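Local coordinates for PbSGBP-B lipoprotein (Prevotella bryantii B14, PDB 6D2Y) that probably binds polysaccharide at the cell surface as a magnesium-containing lipoprotein of a polysaccharide utilization locus, at residues A[138-143]-A[252-257]; A[212-217]-A[312-317]; A[244-249]-A[261-266]. All blocks are in the same frame, centred on the assembly; numbering follows the deposited sequence.

Contacts 1 and 2 lie side by side, their centres about 10 Å apart, and both join the IPT/TIG family region to the predicted glycan-binding region. A salt bridge ties them: E141 OE2, from the first segment of contact 1, stands 2.8 Å from K314 NZ of contact 2. Contact 3 sits within the predicted glycan-binding region, its centre about 18 Å from that of contact 1, which it meets where N257 packs on Q248 and S249. The magnesium ion is bound in part by the S255 and N257 carbonyls of contact 1. The side chain of K314 is about 14 Å from the bound magnesium ion. The side chain of I246 is about 12 Å from the bound magnesium ion. Contacts 2 and 3 do not touch, but both reach the same antiparallel sheet.

Contact 1 of 3, residues A[138-143]-A[252-257]; sequences MSNEWA and TSLSGN. With MG (magnesium ion), chain B.
W142 meets L254 with its backbone and CB, and S255 with the far edge of its indole. The leucine supplies both methyls: CD2 lies 3.7 Å from W142 CB, in an approach oblique to the ring, while CD1 lies against the tryptophan carbonyl, 3.1 Å from W142 O. CD1 also borders N140, whose side chain runs past that of L254 in the opposite direction, with ND2 3.9 Å from the methyl. At the outer end of the indole, S255 OG sits in the ring plane, 3.7 Å from CZ3, and S255 CB lies close to CE3 and CZ3 as well. With CG anti to the carbonyl carbon (chi1 -78°), W142 carries its six-membered ring toward S255; its NE1 has a polar partner elsewhere, at D218.

The 138-143 side is braced internally. N140 OD1 accepts from W142 N at 2.7 Å, and this bond to the backbone N two residues on defines an Asx turn inside the type I turn N140-A143; the donor stands 47° out of the carbonyl plane. On the opposing side, S253 OG donates to G256 O at 2.8 Å, bridging the loop that holds the metal. Its carbonyls bind magnesium through S255 O at 2.3 Å and N257 O, with a water and D225, D227 and D452 completing the site. Thus the indole edge borders the S255 side chain while the backbone of that serine serves the ion: an Asx-turn loop of the IPT/TIG region packed against a magnesium-binding loop of the predicted glycan-binding region.

Contact 2 of 3, residues A[212-217]-A[312-317]; sequences APFQYM and SLKFEM
The backbones stay well apart, with nearest CA pairs P213-S312 at 10.1 Å and F214-K314 at 10.0 Å, and a corner at P213 separates the strand portions on either side of it. One long side chain therefore spans the gap. K314 leaves strand 311-318 with CG anti to its carbonyl carbon (chi1 -86°), and the chain is extended beyond CG, which carries the ammonium across to the other segment. There NZ donates to P213 O at 2.9 Å, with a C=O...N angle of 143° and the donor tilted 30° from the carbonyl plane.

The same nitrogen lies 3.6 Å from F214 CB and near the plane of the phenylalanine ring, at its edge. This position does not meet the definition of a cation-pi contact, which needs the charge over a face. The first side-chain bond of F214 heads toward the 312-317 segment, but the ring leads away; one ring face instead receives A212 CB, 3.5 Å above the plane and offset toward the rim. V135 and M138 of strand 134-138 also touch this phenylalanine.

The amine has a stronger partner in the salt bridge to E141 OE2, while R455 and V457 of strand 449-458 touch the lysine side chain. Carbonyl and carboxylate thus provide two acceptors for a buried ammonium group. E141 also bridges R455, so its charge is shared, but the carboxylate by itself would probably favour the protonated lysine.

Contact 3 of 3, residues A[244-249]-A[261-266]; sequences DRIIQS and IGNTGV
A beta-sheet edge in the predicted glycan-binding region supplies this contact: strand 246-248 pairs antiparallel with strand 258-261, and the chain leaving the latter passes beside R245 and I246. Backbone bonding between I246 and Q260 and between Q248 and Y258 documents that pairing. The two segments approach most closely in CA position at R245 and I261, 6.7 Å apart.

R245 meets I261 with the aliphatic part of its side chain. Its CD comes 4.3 Å from I261 CA and 4.4 Å from I261 CG1, so the methylene lies alongside the base of the isoleucine. The chain is folded by a turn about CB-CG (chi2 -89°) and again further along, and NH1 donates to S279 O. I261 itself packs on I426 and L428 of strand 423-428, in the sheet whose strand 279-282 also receives the arginine's NH1.

Beyond I261, the chain passes through G262, whose phi of 79° is readily accommodated by glycine, and enters the type II turn from N263 to V266. That turn is closed by V266 N bonding to N263 O at 3.2 Å. The side-chain carbonyl of N263 also accepts, T264 N to N263 OD1 at 2.8 Å, approached side-on (96°) and from above its plane. The other end of that side-chain amide faces the first segment: the I246 and N263 side chains cross at about a right angle, with CD1 of I246 3.7 Å from ND2 of N263.

Contact 1 of 3, residues A[138-143]-A[252-257]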
HETATM    1  N   MSE A 138       1.741   0.241   6.321  1.00 54.46           N
HETATM    2  CA  MSE A 138       1.931   0.358   7.754  1.00 47.95           C
HETATM    3  C   MSE A 138       0.529   0.471   8.345  1.00 51.84           C
HETATM    4  O   MSE A 138      -0.347   1.092   7.738  1.00 54.98           O
HETATM    5  CB  MSE A 138       2.791   1.577   8.102  1.00 50.79           C
HETATM    6  CG  MSE A 138       3.532   1.460   9.414  1.00 54.41           C
HETATM    7 SE   MSE A 138       3.935   3.177  10.226  0.58 57.37          SE
HETATM    8  CE  MSE A 138       5.781   3.377   9.770  1.00 50.78           C
ATOM      9  N   SER A 139       0.308  -0.140   9.511  1.00 51.83           N
ATOM     10  CA  SER A 139      -1.038  -0.187  10.081  1.00 51.82           C
ATOM     11  C   SER A 139      -1.583   1.215  10.323  1.00 50.96           C
ATOM     12  O   SER A 139      -2.705   1.539   9.920  1.00 49.46           O
ATOM     13  CB  SER A 139      -1.029  -0.989  11.381  1.00 49.09           C
ATOM     14  OG  SER A 139      -0.203  -0.371  12.352  1.00 51.12           O
ATOM     15  N   ASN A 140      -0.799   2.061  10.988  1.00 51.49           N
ATOM     16  CA  ASN A 140      -1.174   3.456  11.212  1.00 48.31           C
ATOM     17  C   ASN A 140       0.101   4.275  11.054  1.00 46.64           C
ATOM     18  O   ASN A 140       0.947   4.291  11.950  1.00 51.20           O
ATOM     19  CB  ASN A 140      -1.786   3.654  12.593  1.00 52.62           C
ATOM     20  CG  ASN A 140      -2.154   5.106  12.880  1.00 51.95           C
ATOM     21  OD1 ASN A 140      -1.939   5.996  12.058  1.00 47.98           O
ATOM     22  ND2 ASN A 140      -2.723   5.344  14.057  1.00 47.04           N
ATOM     23  N   GLU A 141       0.233   4.955   9.920  1.00 44.76           N
ATOM     24  CA  GLU A 141       1.387   5.819   9.724  1.00 45.24           C
ATOM     25  C   GLU A 141       1.420   6.974  10.718  1.00 45.51           C
ATOM     26  O   GLU A 141       2.466   7.619  10.859  1.00 49.92           O
ATOM     27  CB  GLU A 141       1.396   6.352   8.294  1.00 36.49           C
ATOM     28  CG  GLU A 141       1.423   5.235   7.272  1.00 45.16           C
ATOM     29  CD  GLU A 141       1.401   5.734   5.844  1.00 48.12           C
ATOM     30  OE1 GLU A 141       1.470   6.964   5.637  1.00 51.37           O
ATOM     31  OE2 GLU A 141       1.309   4.894   4.927  1.00 50.87           O
ATOM     32  N   TRP A 142       0.302   7.259  11.400  1.00 45.99           N
ATOM     33  CA  TRP A 142       0.237   8.291  12.429  1.00 46.48           C
ATOM     34  C   TRP A 142       0.039   7.704  13.825  1.00 49.06           C
ATOM     35  O   TRP A 142      -0.656   8.283  14.663  1.00 51.46           O
ATOM     36  CB  TRP A 142      -0.859   9.296  12.085  1.00 44.62           C
ATOM     37  CG  TRP A 142      -0.449  10.279  11.011  1.00 54.20           C
ATOM     38  CD1 TRP A 142       0.008   9.983   9.759  1.00 52.89           C
ATOM     39  CD2 TRP A 142      -0.453  11.710  11.105  1.00 52.98           C
ATOM     40  NE1 TRP A 142       0.277  11.139   9.064  1.00 49.11           N
ATOM     41  CE2 TRP A 142       0.004  12.213   9.870  1.00 48.35           C
ATOM     42  CE3 TRP A 142      -0.804  12.613  12.112  1.00 46.22           C
ATOM     43  CZ2 TRP A 142       0.118  13.576   9.617  1.00 41.63           C
ATOM     44  CZ3 TRP A 142      -0.688  13.957  11.862  1.00 44.91           C
ATOM     45  CH2 TRP A 142      -0.232  14.430  10.626  1.00 44.20           C
ATOM     46  N   ALA A 143       0.695   6.583  14.100  1.00 49.73           N
ATOM     47  CA  ALA A 143       0.541   5.922  15.386  1.00 47.80           C
ATOM     48  C   ALA A 143       1.268   6.692  16.476  1.00 50.84           C
ATOM     49  O   ALA A 143       2.415   7.111  16.304  1.00 57.14           O
ATOM     50  CB  ALA A 143       1.069   4.492  15.319  1.00 46.00           C
ATOM     51  N   THR A 252     -11.327  11.038  20.866  1.00 51.48           N
ATOM     52  CA  THR A 252     -11.060  10.028  19.852  1.00 49.48           C
ATOM     53  C   THR A 252     -10.171  10.537  18.725  1.00 50.29           C
ATOM     54  O   THR A 252      -9.933   9.794  17.766  1.00 51.16           O
ATOM     55  CB  THR A 252     -12.378   9.514  19.265  1.00 48.09           C
ATOM     56  OG1 THR A 252     -12.821  10.405  18.227  1.00 43.05           O
ATOM     57  CG2 THR A 252     -13.446   9.423  20.343  1.00 45.64           C
ATOM     58  N   SER A 253      -9.690  11.775  18.811  1.00 45.41           N
ATOM     59  CA  SER A 253      -8.924  12.363  17.720  1.00 41.48           C
ATOM     60  C   SER A 253      -7.587  11.657  17.542  1.00 47.38           C
ATOM     61  O   SER A 253      -6.921  11.286  18.513  1.00 48.25           O
ATOM     62  CB  SER A 253      -8.687  13.850  17.979  1.00 38.67           C
ATOM     63  OG  SER A 253      -9.814  14.626  17.614  1.00 43.57           O
ATOM     64  N   LEU A 254      -7.194  11.472  16.282  1.00 47.82           N
ATOM     65  CA  LEU A 254      -5.837  11.038  15.978  1.00 45.09           C
ATOM     66  C   LEU A 254      -4.866  12.207  16.072  1.00 52.86           C
ATOM     67  O   LEU A 254      -3.802  12.097  16.691  1.00 53.94           O
ATOM     68  CB  LEU A 254      -5.790  10.415  14.583  1.00 43.13           C
ATOM     69  CG  LEU A 254      -4.404  10.219  13.973  1.00 41.57           C
ATOM     70  CD1 LEU A 254      -3.697   9.038  14.620  1.00 36.46           C
ATOM     71  CD2 LEU A 254      -4.509  10.042  12.470  1.00 39.17           C
ATOM     72  N   SER A 255      -5.223  13.336  15.459  1.00 51.13           N
ATOM     73  CA  SER A 255      -4.408  14.545  15.536  1.00 48.95           C
ATOM     74  C   SER A 255      -5.321  15.722  15.199  1.00 50.23           C
ATOM     75  O   SER A 255      -5.632  15.947  14.026  1.00 47.10           O
ATOM     76  CB  SER A 255      -3.216  14.478  14.596  1.00 48.94           C
ATOM     77  OG  SER A 255      -2.411  15.636  14.725  1.00 48.91           O
ATOM     78  N   GLY A 256      -5.744  16.450  16.229  1.00 47.08           N
ATOM     79  CA  GLY A 256      -6.595  17.605  16.006  1.00 45.07           C
ATOM     80  C   GLY A 256      -7.936  17.205  15.423  1.00 48.89           C
ATOM     81  O   GLY A 256      -8.491  16.144  15.734  1.00 45.71           O
ATOM     82  N   ASN A 257      -8.461  18.064  14.554  1.00 47.49           N
ATOM     83  CA  ASN A 257      -9.774  17.839  13.972  1.00 45.12           C
ATOM     84  C   ASN A 257      -9.765  16.636  13.039  1.00 44.64           C
ATOM     85  O   ASN A 257      -8.758  16.313  12.405  1.00 41.17           O
ATOM     86  CB  ASN A 257     -10.242  19.073  13.198  1.00 39.75           C
ATOM     87  CG  ASN A 257     -10.590  20.232  14.105  1.00 47.89           C
ATOM     88  OD1 ASN A 257     -11.104  20.041  15.205  1.00 57.88           O
ATOM     89  ND2 ASN A 257     -10.305  21.445  13.649  1.00 51.40           N
TER
HETATM   90 MG    MG B 501      -6.345  16.303  11.910  1.00 26.21          MG
HETATM   91  O   HOH W   1      -4.430  15.950  11.387  1.00 35.06           O

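Contact 2 of 3, residues A[212-217]-A[312-317]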
ATOM      1  N   ALA A 212      10.604   2.103   2.604  1.00 57.83           N
ATOM      2  CA  ALA A 212       9.169   1.994   2.792  1.00 51.91           C
ATOM      3  C   ALA A 212       8.447   3.104   2.030  1.00 56.23           C
ATOM      4  O   ALA A 212       8.956   4.222   1.921  1.00 60.55           O
ATOM      5  CB  ALA A 212       8.819   2.075   4.272  1.00 50.69           C
ATOM      6  N   PRO A 213       7.257   2.820   1.494  1.00 55.87           N
ATOM      7  CA  PRO A 213       6.511   3.859   0.772  1.00 55.84           C
ATOM      8  C   PRO A 213       5.721   4.766   1.700  1.00 55.65           C
ATOM      9  O   PRO A 213       4.607   5.182   1.369  1.00 62.61           O
ATOM     10  CB  PRO A 213       5.582   3.047  -0.135  1.00 52.81           C
ATOM     11  CG  PRO A 213       5.322   1.803   0.648  1.00 48.87           C
ATOM     12  CD  PRO A 213       6.597   1.505   1.406  1.00 55.97           C
ATOM     13  N   PHE A 214       6.283   5.077   2.865  1.00 53.26           N
ATOM     14  CA  PHE A 214       5.606   5.934   3.825  1.00 50.01           C
ATOM     15  C   PHE A 214       6.627   6.478   4.809  1.00 55.52           C
ATOM     16  O   PHE A 214       7.736   5.955   4.937  1.00 56.40           O
ATOM     17  CB  PHE A 214       4.490   5.186   4.564  1.00 49.37           C
ATOM     18  CG  PHE A 214       4.872   3.799   5.010  1.00 56.38           C
ATOM     19  CD1 PHE A 214       5.767   3.606   6.051  1.00 54.40           C
ATOM     20  CD2 PHE A 214       4.331   2.685   4.386  1.00 59.97           C
ATOM     21  CE1 PHE A 214       6.116   2.332   6.459  1.00 49.32           C
ATOM     22  CE2 PHE A 214       4.677   1.409   4.790  1.00 54.02           C
ATOM     23  CZ  PHE A 214       5.570   1.233   5.828  1.00 50.45           C
ATOM     24  N   GLN A 215       6.228   7.537   5.508  1.00 55.28           N
ATOM     25  CA  GLN A 215       7.034   8.135   6.557  1.00 52.51           C
ATOM     26  C   GLN A 215       6.207   8.204   7.833  1.00 50.29           C
ATOM     27  O   GLN A 215       4.977   8.126   7.804  1.00 52.39           O
ATOM     28  CB  GLN A 215       7.528   9.538   6.166  1.00 54.12           C
ATOM     29  CG  GLN A 215       8.433   9.560   4.945  1.00 58.57           C
ATOM     30  CD  GLN A 215       8.900  10.958   4.588  1.00 61.70           C
ATOM     31  OE1 GLN A 215       8.265  11.950   4.948  1.00 66.99           O
ATOM     32  NE2 GLN A 215      10.019  11.044   3.879  1.00 64.11           N
ATOM     33  N   TYR A 216       6.898   8.345   8.959  1.00 50.49           N
ATOM     34  CA  TYR A 216       6.215   8.480  10.240  1.00 53.25           C
ATOM     35  C   TYR A 216       5.602   9.872  10.353  1.00 51.82           C
ATOM     36  O   TYR A 216       6.284  10.869  10.107  1.00 52.00           O
ATOM     37  CB  TYR A 216       7.200   8.244  11.382  1.00 54.94           C
ATOM     38  CG  TYR A 216       6.551   8.270  12.741  1.00 50.68           C
ATOM     39  CD1 TYR A 216       5.350   7.610  12.967  1.00 45.71           C
ATOM     40  CD2 TYR A 216       7.119   8.977  13.791  1.00 58.69           C
ATOM     41  CE1 TYR A 216       4.748   7.631  14.206  1.00 51.08           C
ATOM     42  CE2 TYR A 216       6.519   9.009  15.035  1.00 59.87           C
ATOM     43  CZ  TYR A 216       5.331   8.335  15.234  1.00 59.02           C
ATOM     44  OH  TYR A 216       4.724   8.357  16.469  1.00 65.25           O
HETATM   45  N   MSE A 217       4.325   9.947  10.743  1.00 51.42           N
HETATM   46  CA  MSE A 217       3.571  11.213  10.739  1.00 54.37           C
HETATM   47  C   MSE A 217       3.576  11.827   9.347  1.00 51.73           C
HETATM   48  O   MSE A 217       3.744  13.033   9.218  1.00 53.05           O
HETATM   49  CB  MSE A 217       4.156  12.240  11.719  1.00 60.44           C
HETATM   50  CG  MSE A 217       4.208  11.843  13.209  1.00 74.45           C
HETATM   51 SE   MSE A 217       2.563  11.738  14.279  0.77 80.29          SE
HETATM   52  CE  MSE A 217       2.365   9.868  14.786  1.00 79.76           C
ATOM     53  N   SER A 312      -0.526   7.785  -4.885  1.00 56.43           N
ATOM     54  CA  SER A 312      -1.658   7.172  -4.209  1.00 59.91           C
ATOM     55  C   SER A 312      -2.310   8.179  -3.276  1.00 59.39           C
ATOM     56  O   SER A 312      -1.642   9.044  -2.703  1.00 61.25           O
ATOM     57  CB  SER A 312      -1.235   5.932  -3.405  1.00 58.42           C
ATOM     58  OG  SER A 312      -0.695   4.931  -4.248  1.00 63.74           O
ATOM     59  N   LEU A 313      -3.626   8.054  -3.130  1.00 52.75           N
ATOM     60  CA  LEU A 313      -4.368   8.799  -2.123  1.00 47.56           C
ATOM     61  C   LEU A 313      -4.331   8.027  -0.810  1.00 55.08           C
ATOM     62  O   LEU A 313      -4.601   6.821  -0.784  1.00 57.17           O
ATOM     63  CB  LEU A 313      -5.812   9.025  -2.572  1.00 43.92           C
ATOM     64  CG  LEU A 313      -6.724   9.815  -1.632  1.00 43.06           C
ATOM     65  CD1 LEU A 313      -6.545  11.318  -1.816  1.00 37.99           C
ATOM     66  CD2 LEU A 313      -8.172   9.412  -1.849  1.00 46.03           C
ATOM     67  N   LYS A 314      -3.983   8.718   0.275  1.00 55.40           N
ATOM     68  CA  LYS A 314      -3.876   8.107   1.591  1.00 52.10           C
ATOM     69  C   LYS A 314      -4.626   8.949   2.611  1.00 50.06           C
ATOM     70  O   LYS A 314      -4.773  10.164   2.450  1.00 54.51           O
ATOM     71  CB  LYS A 314      -2.414   7.955   2.037  1.00 52.26           C
ATOM     72  CG  LYS A 314      -1.729   6.686   1.568  1.00 57.17           C
ATOM     73  CD  LYS A 314      -0.351   6.567   2.199  1.00 58.09           C
ATOM     74  CE  LYS A 314       0.380   5.331   1.720  1.00 56.93           C
ATOM     75  NZ  LYS A 314       1.785   5.305   2.207  1.00 58.65           N
ATOM     76  N   PHE A 315      -5.095   8.284   3.666  1.00 49.06           N
ATOM     77  CA  PHE A 315      -5.771   8.934   4.779  1.00 42.49           C
ATOM     78  C   PHE A 315      -5.852   7.945   5.932  1.00 43.56           C
ATOM     79  O   PHE A 315      -5.779   6.730   5.734  1.00 47.94           O
ATOM     80  CB  PHE A 315      -7.173   9.430   4.391  1.00 38.81           C
ATOM     81  CG  PHE A 315      -8.123   8.336   3.977  1.00 46.29           C
ATOM     82  CD1 PHE A 315      -8.207   7.937   2.651  1.00 49.49           C
ATOM     83  CD2 PHE A 315      -8.948   7.720   4.910  1.00 47.66           C
ATOM     84  CE1 PHE A 315      -9.086   6.936   2.266  1.00 46.52           C
ATOM     85  CE2 PHE A 315      -9.825   6.720   4.531  1.00 44.65           C
ATOM     86  CZ  PHE A 315      -9.895   6.329   3.207  1.00 51.12           C
ATOM     87  N   GLU A 316      -6.000   8.482   7.139  1.00 44.54           N
ATOM     88  CA  GLU A 316      -6.249   7.676   8.324  1.00 46.87           C
ATOM     89  C   GLU A 316      -7.743   7.648   8.616  1.00 43.89           C
ATOM     90  O   GLU A 316      -8.453   8.636   8.407  1.00 45.43           O
ATOM     91  CB  GLU A 316      -5.482   8.214   9.535  1.00 50.13           C
ATOM     92  CG  GLU A 316      -4.060   7.681   9.661  1.00 41.56           C
ATOM     93  CD  GLU A 316      -3.106   8.311   8.663  1.00 47.23           C
ATOM     94  OE1 GLU A 316      -3.160   9.543   8.483  1.00 47.60           O
ATOM     95  OE2 GLU A 316      -2.296   7.576   8.059  1.00 52.69           O
HETATM   96  N   MSE A 317      -8.216   6.505   9.101  1.00 40.49           N
HETATM   97  CA  MSE A 317      -9.650   6.260   9.217  1.00 44.59           C
HETATM   98  C   MSE A 317     -10.010   5.510  10.497  1.00 50.05           C
HETATM   99  O   MSE A 317      -9.326   4.565  10.894  1.00 45.55           O
HETATM  100  CB  MSE A 317     -10.130   5.480   7.987  1.00 43.60           C
HETATM  101  CG  MSE A 317     -11.603   5.091   7.952  1.00 43.74           C
HETATM  102 SE   MSE A 317     -11.873   3.961   6.386  0.80 57.64          SE
HETATM  103  CE  MSE A 317     -13.796   3.863   6.285  1.00 57.72           C
TER

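Contact 3 of 3, residues A[244-249]-A[261-266]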
ATOM      1  N   ASP A 244     -22.620  19.863   4.267  1.00 40.43           N
ATOM      2  CA  ASP A 244     -21.487  20.029   5.165  1.00 40.90           C
ATOM      3  C   ASP A 244     -21.401  18.870   6.149  1.00 43.15           C
ATOM      4  O   ASP A 244     -22.411  18.427   6.703  1.00 37.52           O
ATOM      5  CB  ASP A 244     -21.605  21.348   5.928  1.00 44.54           C
ATOM      6  CG  ASP A 244     -21.935  22.516   5.027  1.00 49.69           C
ATOM      7  OD1 ASP A 244     -21.333  22.616   3.938  1.00 51.42           O
ATOM      8  OD2 ASP A 244     -22.794  23.339   5.408  1.00 50.60           O
ATOM      9  N   ARG A 245     -20.184  18.389   6.374  1.00 40.53           N
ATOM     10  CA  ARG A 245     -19.947  17.259   7.254  1.00 40.78           C
ATOM     11  C   ARG A 245     -19.332  17.726   8.566  1.00 39.00           C
ATOM     12  O   ARG A 245     -18.758  18.814   8.664  1.00 40.69           O
ATOM     13  CB  ARG A 245     -19.039  16.225   6.580  1.00 43.69           C
ATOM     14  CG  ARG A 245     -19.667  15.549   5.372  1.00 47.11           C
ATOM     15  CD  ARG A 245     -20.445  14.297   5.761  1.00 42.72           C
ATOM     16  NE  ARG A 245     -21.677  14.603   6.485  1.00 42.61           N
ATOM     17  CZ  ARG A 245     -22.814  14.975   5.904  1.00 47.00           C
ATOM     18  NH1 ARG A 245     -22.883  15.091   4.584  1.00 46.50           N
ATOM     19  NH2 ARG A 245     -23.884  15.229   6.645  1.00 48.02           N
ATOM     20  N   ILE A 246     -19.473  16.878   9.585  1.00 38.20           N
ATOM     21  CA  ILE A 246     -18.901  17.165  10.893  1.00 39.69           C
ATOM     22  C   ILE A 246     -17.386  17.237  10.785  1.00 39.91           C
ATOM     23  O   ILE A 246     -16.744  16.361  10.192  1.00 41.14           O
ATOM     24  CB  ILE A 246     -19.335  16.095  11.906  1.00 36.60           C
ATOM     25  CG1 ILE A 246     -20.855  16.112  12.086  1.00 36.83           C
ATOM     26  CG2 ILE A 246     -18.625  16.297  13.233  1.00 37.84           C
ATOM     27  CD1 ILE A 246     -21.356  15.114  13.109  1.00 42.06           C
ATOM     28  N   ILE A 247     -16.807  18.293  11.352  1.00 39.60           N
ATOM     29  CA  ILE A 247     -15.360  18.449  11.457  1.00 35.99           C
ATOM     30  C   ILE A 247     -15.085  18.945  12.871  1.00 37.75           C
ATOM     31  O   ILE A 247     -15.408  20.092  13.201  1.00 44.06           O
ATOM     32  CB  ILE A 247     -14.785  19.423  10.416  1.00 37.97           C
ATOM     33  CG1 ILE A 247     -15.250  19.045   9.003  1.00 40.94           C
ATOM     34  CG2 ILE A 247     -13.266  19.444  10.491  1.00 36.75           C
ATOM     35  CD1 ILE A 247     -14.390  19.614   7.890  1.00 39.86           C
ATOM     36  N   GLN A 248     -14.509  18.087  13.707  1.00 35.77           N
ATOM     37  CA  GLN A 248     -14.345  18.401  15.119  1.00 38.24           C
ATOM     38  C   GLN A 248     -13.166  17.612  15.666  1.00 42.15           C
ATOM     39  O   GLN A 248     -12.577  16.774  14.978  1.00 41.11           O
ATOM     40  CB  GLN A 248     -15.614  18.079  15.909  1.00 42.63           C
ATOM     41  CG  GLN A 248     -15.952  16.594  15.912  1.00 44.45           C
ATOM     42  CD  GLN A 248     -17.345  16.311  16.428  1.00 45.89           C
ATOM     43  OE1 GLN A 248     -18.143  17.226  16.628  1.00 48.08           O
ATOM     44  NE2 GLN A 248     -17.647  15.038  16.645  1.00 50.32           N
ATOM     45  N   SER A 249     -12.838  17.887  16.925  1.00 40.44           N
ATOM     46  CA  SER A 249     -11.785  17.176  17.633  1.00 50.34           C
ATOM     47  C   SER A 249     -12.240  16.898  19.055  1.00 49.58           C
ATOM     48  O   SER A 249     -12.896  17.740  19.679  1.00 47.49           O
ATOM     49  CB  SER A 249     -10.476  17.976  17.651  1.00 56.50           C
ATOM     50  OG  SER A 249     -10.579  19.091  18.517  1.00 65.39           O
ATOM     51  N   ILE A 261     -18.063  11.020   8.549  1.00 39.00           N
ATOM     52  CA  ILE A 261     -19.162  10.640   7.670  1.00 44.26           C
ATOM     53  C   ILE A 261     -20.106   9.745   8.458  1.00 52.04           C
ATOM     54  O   ILE A 261     -19.670   8.774   9.090  1.00 53.00           O
ATOM     55  CB  ILE A 261     -18.646   9.928   6.407  1.00 42.25           C
ATOM     56  CG1 ILE A 261     -17.690  10.831   5.626  1.00 40.58           C
ATOM     57  CG2 ILE A 261     -19.802   9.481   5.530  1.00 44.01           C
ATOM     58  CD1 ILE A 261     -17.077  10.157   4.416  1.00 40.37           C
ATOM     59  N   GLY A 262     -21.396  10.068   8.427  1.00 47.83           N
ATOM     60  CA  GLY A 262     -22.368   9.352   9.224  1.00 38.64           C
ATOM     61  C   GLY A 262     -22.358   9.807  10.672  1.00 43.28           C
ATOM     62  O   GLY A 262     -21.549  10.631  11.102  1.00 50.05           O
ATOM     63  N   ASN A 263     -23.288   9.249  11.440  1.00 42.60           N
ATOM     64  CA  ASN A 263     -23.415   9.581  12.851  1.00 49.40           C
ATOM     65  C   ASN A 263     -24.188   8.467  13.541  1.00 51.33           C
ATOM     66  O   ASN A 263     -24.684   7.538  12.900  1.00 55.41           O
ATOM     67  CB  ASN A 263     -24.100  10.939  13.050  1.00 50.75           C
ATOM     68  CG  ASN A 263     -23.657  11.635  14.324  1.00 55.45           C
ATOM     69  OD1 ASN A 263     -22.984  11.043  15.169  1.00 51.19           O
ATOM     70  ND2 ASN A 263     -24.034  12.902  14.467  1.00 54.43           N
ATOM     71  N   THR A 264     -24.280   8.574  14.864  1.00 54.21           N
ATOM     72  CA  THR A 264     -24.938   7.544  15.656  1.00 53.69           C
ATOM     73  C   THR A 264     -26.423   7.481  15.321  1.00 58.59           C
ATOM     74  O   THR A 264     -27.123   8.497  15.361  1.00 60.11           O
ATOM     75  CB  THR A 264     -24.746   7.818  17.146  1.00 53.18           C
ATOM     76  OG1 THR A 264     -23.412   8.283  17.379  1.00 53.56           O
ATOM     77  CG2 THR A 264     -24.986   6.550  17.955  1.00 48.23           C
ATOM     78  N   GLY A 265     -26.900   6.283  14.989  1.00 60.18           N
ATOM     79  CA  GLY A 265     -28.303   6.073  14.699  1.00 63.15           C
ATOM     80  C   GLY A 265     -28.749   6.461  13.306  1.00 64.41           C
ATOM     81  O   GLY A 265     -29.924   6.256  12.975  1.00 71.35           O
ATOM     82  N   VAL A 266     -27.863   7.015  12.481  1.00 60.58           N
ATOM     83  CA  VAL A 266     -28.206   7.380  11.110  1.00 54.36           C
ATOM     84  C   VAL A 266     -28.116   6.122  10.252  1.00 56.05           C
ATOM     85  O   VAL A 266     -27.032   5.570  10.053  1.00 55.16           O
ATOM     86  CB  VAL A 266     -27.290   8.485  10.575  1.00 44.10           C
ATOM     87  CG1 VAL A 266     -27.811   9.005   9.245  1.00 41.85           C
ATOM     88  CG2 VAL A 266     -27.185   9.611  11.587  1.00 40.71           C
TER